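Local coordinates for 3-deoxy-D-manno-octulosonate 8-phosphate phosphatase KdsC (Xanthomonas campestris pv. campestris, PDB 4NAV), which probably hydrolyses 3-deoxy-D-manno-octulosonate 8-phosphate to 3-deoxy-D-manno-octulosonate and inorganic phosphate, with magnesium as its cofactor, at residues Asp52-Gly55 / Leu56-Glu60; Ala158-Glu161 / Val162-Val166. One frame throughout, in Å; residues are numbered along the deposited sequence.

Contact 1. Residues Asp52-Gly55 / Leu56-Glu60; sequences DGQG and LKQLE
Gln-54 and Gln-58 lie one turn apart on helix 50-61 of this HAD-type fold, and their amides meet on the face that turns to the second subunit. Gln-54 NE2 stands 3.2 Å from Gln-58 OE1, but the N-H is badly aimed, so the bond is weak; the amide planes stand steeply to each other, 77° apart. Gln-54 carries its CG anti to the backbone N (chi1 -171°), and a bend at chi2 then turns the amide back toward Gln-58. Beneath this pair runs the i to i+4 bonding of an alpha helix. Leu-56 N reaches Asp-52 O at 2.9 Å, Lys-57 N reaches Gly-53 O at 3.2 Å in an almost straight bond, and Leu-59 N reaches Gly-55 O at 3.1 Å. The side chains of the second turn start out along this backbone: Leu-56 CG passes beside Asp-52 O, while Lys-57 CB and CG pass beside Gly-53 O before the extended chain leads its ammonium group away.

Outside the turn, Leu-56 packs on Phe-25 of the central parallel sheet and on Leu-84 of helix 75-84. On the glutamine face, Gln-58 touches Ile-176 and Phe-180 of helix 173-180, and Gln-54 and Gln-58 pack against Asp-119 and Leu-120 of the second subunit. Near the start of the helix, Asn-49 OD1 accepts the backbone N-H of Asp-52, and Asp-52 OD1 accepts that of Arg-160.

Contact 2. Residues Ala158-Glu161 / Val162-Val166; sequences AARE and VCDVV
Arg-160 NE and Asp-164 OD1 form a salt bridge of 2.8 Å along one turn of helix 158-169, through a bent N-H...O bond of 141°. The oxygen lies at the edge of the guanidinium, only 5° from its plane, whereas NE meets the carboxylate on the syn side of OD1, somewhat out of the carboxylate plane. The two flat groups are nearly perpendicular, at 81°, and NE to OD1 is the one hydrogen bond between these two side chains. Arg-160 has CG anti to its own N (chi1 176°), and the bend that follows at chi2 brings NE to Asp-164 OD1. The same i, i+4 pair is also joined through the backbone, Asp-164 N to Arg-160 O at 2.8 Å, in the first turns of an alpha helix. Cys-163 N binds Ala-159 O at 2.9 Å in a nearly straight bond, and Val-162 N binds Ala-158 O at 3.1 Å.

NH1 of Arg-160 bonds to Leu-51 O and forms a salt bridge with Asp-119 OD2 of the second subunit, while Asp-164 OD2 bonds to Tyr-3 OH; the buried pair is thus tied into both the chain and the tetramer. Glu-161 has an extended chain, whose carboxylate accepts the backbone N-H groups of Arg-151 and Ala-152. Ala-158, Val-162 and Val-166 rest on strand 113-116, and Val-166 also touches Leu-59, so helix 158-169 lies beside helix 50-61, both packing on the parallel sheet, on the adjacent strands 113-116 and 22-25.

How the contacts relate
Contact 1 precedes contact 2 along the chain, and their centres lie 9 Å apart on two neighbouring helices, 50-61 and 158-169. Cys-163 joins them: its SG lies 3.4 Å from Gly-55 O and 3.5 Å from Leu-59 CD1, both packing contacts. The two helices lie side by side against the parallel sheet and lean on different strands of it, helix 50-61 on 22-25 and helix 158-169 on 113-116, which are adjacent. These strands lead toward Asp-26 and Asp-118, the predicted magnesium ligands. Both contacts also touch the second subunit, with Asp-119 of that chain common to the two, so the helix pair forms part of the tetramer interface.

Contact 1. Residues Asp52-Gly55 / Leu56-Glu60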
# COMPACT_ATOMS: atom_id res chain seq x y z
N ASP A 52 5.80 14.21 3.97
CA ASP A 52 6.52 14.90 2.91
C ASP A 52 5.95 16.31 2.73
O ASP A 52 6.70 17.29 2.67
CB ASP A 52 6.50 14.07 1.61
CG ASP A 52 7.35 12.78 1.70
OD1 ASP A 52 8.26 12.68 2.55
OD2 ASP A 52 7.13 11.85 0.89
N GLY A 53 4.63 16.44 2.69
CA GLY A 53 3.98 17.76 2.57
C GLY A 53 4.35 18.74 3.66
O GLY A 53 4.70 19.89 3.40
N GLN A 54 4.28 18.27 4.91
CA GLN A 54 4.69 19.08 6.01
C GLN A 54 6.17 19.50 5.82
O GLN A 54 6.50 20.66 6.01
CB GLN A 54 4.51 18.34 7.33
CG GLN A 54 4.71 19.20 8.58
CD GLN A 54 3.81 20.44 8.56
OE1 GLN A 54 2.60 20.33 8.56
NE2 GLN A 54 4.42 21.61 8.61
N GLY A 55 7.04 18.58 5.40
CA GLY A 55 8.44 18.95 5.17
C GLY A 55 8.64 20.03 4.11
O GLY A 55 9.43 20.94 4.26
N LEU A 56 7.87 19.95 3.03
CA LEU A 56 8.06 20.86 1.93
C LEU A 56 7.64 22.29 2.26
O LEU A 56 8.32 23.24 1.91
CB LEU A 56 7.32 20.33 0.70
CG LEU A 56 7.94 19.02 0.18
CD1 LEU A 56 7.02 18.42 -0.86
CD2 LEU A 56 9.31 19.22 -0.41
N LYS A 57 6.51 22.43 2.93
CA LYS A 57 6.05 23.71 3.44
C LYS A 57 7.12 24.35 4.34
O LYS A 57 7.34 25.55 4.29
CB LYS A 57 4.77 23.52 4.24
CG LYS A 57 3.54 23.42 3.38
CD LYS A 57 2.31 23.16 4.23
CE LYS A 57 1.06 23.10 3.35
NZ LYS A 57 -0.18 22.65 4.06
N GLN A 58 7.80 23.53 5.13
CA GLN A 58 8.74 24.04 6.09
C GLN A 58 9.96 24.58 5.42
O GLN A 58 10.51 25.62 5.86
CB GLN A 58 9.12 22.96 7.03
CG GLN A 58 7.91 22.38 7.68
CD GLN A 58 7.57 23.03 8.95
OE1 GLN A 58 6.69 23.89 9.02
NE2 GLN A 58 8.32 22.66 9.99
N LEU A 59 10.39 23.91 4.36
CA LEU A 59 11.41 24.46 3.47
C LEU A 59 10.96 25.81 2.91
O LEU A 59 11.69 26.79 2.99
CB LEU A 59 11.71 23.53 2.33
CG LEU A 59 12.53 22.28 2.62
CD1 LEU A 59 12.83 21.58 1.33
CD2 LEU A 59 13.83 22.58 3.35
N GLU A 60 9.73 25.88 2.41
CA GLU A 60 9.28 27.14 1.87
C GLU A 60 9.28 28.19 3.01
O GLU A 60 9.80 29.28 2.86
CB GLU A 60 7.93 27.01 1.16
CG GLU A 60 7.67 28.08 0.08
CD GLU A 60 8.47 27.89 -1.22
OE1 GLU A 60 8.69 26.74 -1.66
OE2 GLU A 60 8.87 28.93 -1.82

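Contact 2. Residues Ala158-Glu161 / Val162-Val166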
# COMPACT_ATOMS: atom_id res chain seq x y z
N ALA A 158 10.58 9.84 2.57
CA ALA A 158 11.93 10.10 2.10
C ALA A 158 12.18 11.60 1.90
O ALA A 158 13.24 12.14 2.25
CB ALA A 158 12.19 9.37 0.81
N ALA A 159 11.21 12.29 1.33
CA ALA A 159 11.36 13.72 1.13
C ALA A 159 11.36 14.51 2.46
O ALA A 159 12.11 15.47 2.62
CB ALA A 159 10.28 14.24 0.19
N ARG A 160 10.53 14.11 3.41
CA ARG A 160 10.57 14.71 4.72
C ARG A 160 11.95 14.51 5.31
O ARG A 160 12.54 15.43 5.89
CB ARG A 160 9.53 14.09 5.65
CG ARG A 160 9.58 14.59 7.10
CD ARG A 160 9.51 16.12 7.14
NE ARG A 160 9.27 16.61 8.50
CZ ARG A 160 8.09 16.58 9.13
NH1 ARG A 160 7.01 16.05 8.55
NH2 ARG A 160 8.01 17.07 10.36
N GLU A 161 12.49 13.31 5.14
CA GLU A 161 13.82 13.03 5.68
C GLU A 161 14.85 14.02 5.15
O GLU A 161 15.75 14.45 5.88
CB GLU A 161 14.23 11.58 5.40
CG GLU A 161 15.45 11.13 6.19
CD GLU A 161 15.88 9.73 5.81
OE1 GLU A 161 15.00 8.83 5.57
OE2 GLU A 161 17.12 9.51 5.73
N VAL A 162 14.72 14.37 3.88
CA VAL A 162 15.60 15.34 3.28
C VAL A 162 15.33 16.71 3.87
O VAL A 162 16.25 17.39 4.32
CB VAL A 162 15.39 15.37 1.75
CG1 VAL A 162 15.98 16.63 1.11
CG2 VAL A 162 16.02 14.15 1.13
N CYS A 163 14.07 17.14 3.85
CA CYS A 163 13.70 18.41 4.42
C CYS A 163 14.28 18.58 5.84
O CYS A 163 14.91 19.58 6.15
CB CYS A 163 12.20 18.55 4.42
SG CYS A 163 11.47 18.63 2.75
N ASP A 164 14.12 17.56 6.68
CA ASP A 164 14.62 17.65 8.05
C ASP A 164 16.13 17.91 8.12
O ASP A 164 16.58 18.78 8.89
CB ASP A 164 14.28 16.39 8.80
CG ASP A 164 12.79 16.21 9.01
OD1 ASP A 164 12.02 17.18 8.85
OD2 ASP A 164 12.39 15.08 9.38
N VAL A 165 16.90 17.27 7.25
CA VAL A 165 18.33 17.49 7.20
C VAL A 165 18.67 18.94 6.87
O VAL A 165 19.45 19.61 7.58
CB VAL A 165 18.99 16.58 6.16
CG1 VAL A 165 20.38 17.08 5.79
CG2 VAL A 165 19.02 15.14 6.69
N VAL A 166 18.02 19.45 5.81
CA VAL A 166 18.30 20.77 5.32
C VAL A 166 17.95 21.81 6.38
O VAL A 166 18.76 22.67 6.75
CB VAL A 166 17.55 21.02 4.02
CG1 VAL A 166 17.67 22.49 3.60
CG2 VAL A 166 18.12 20.16 2.93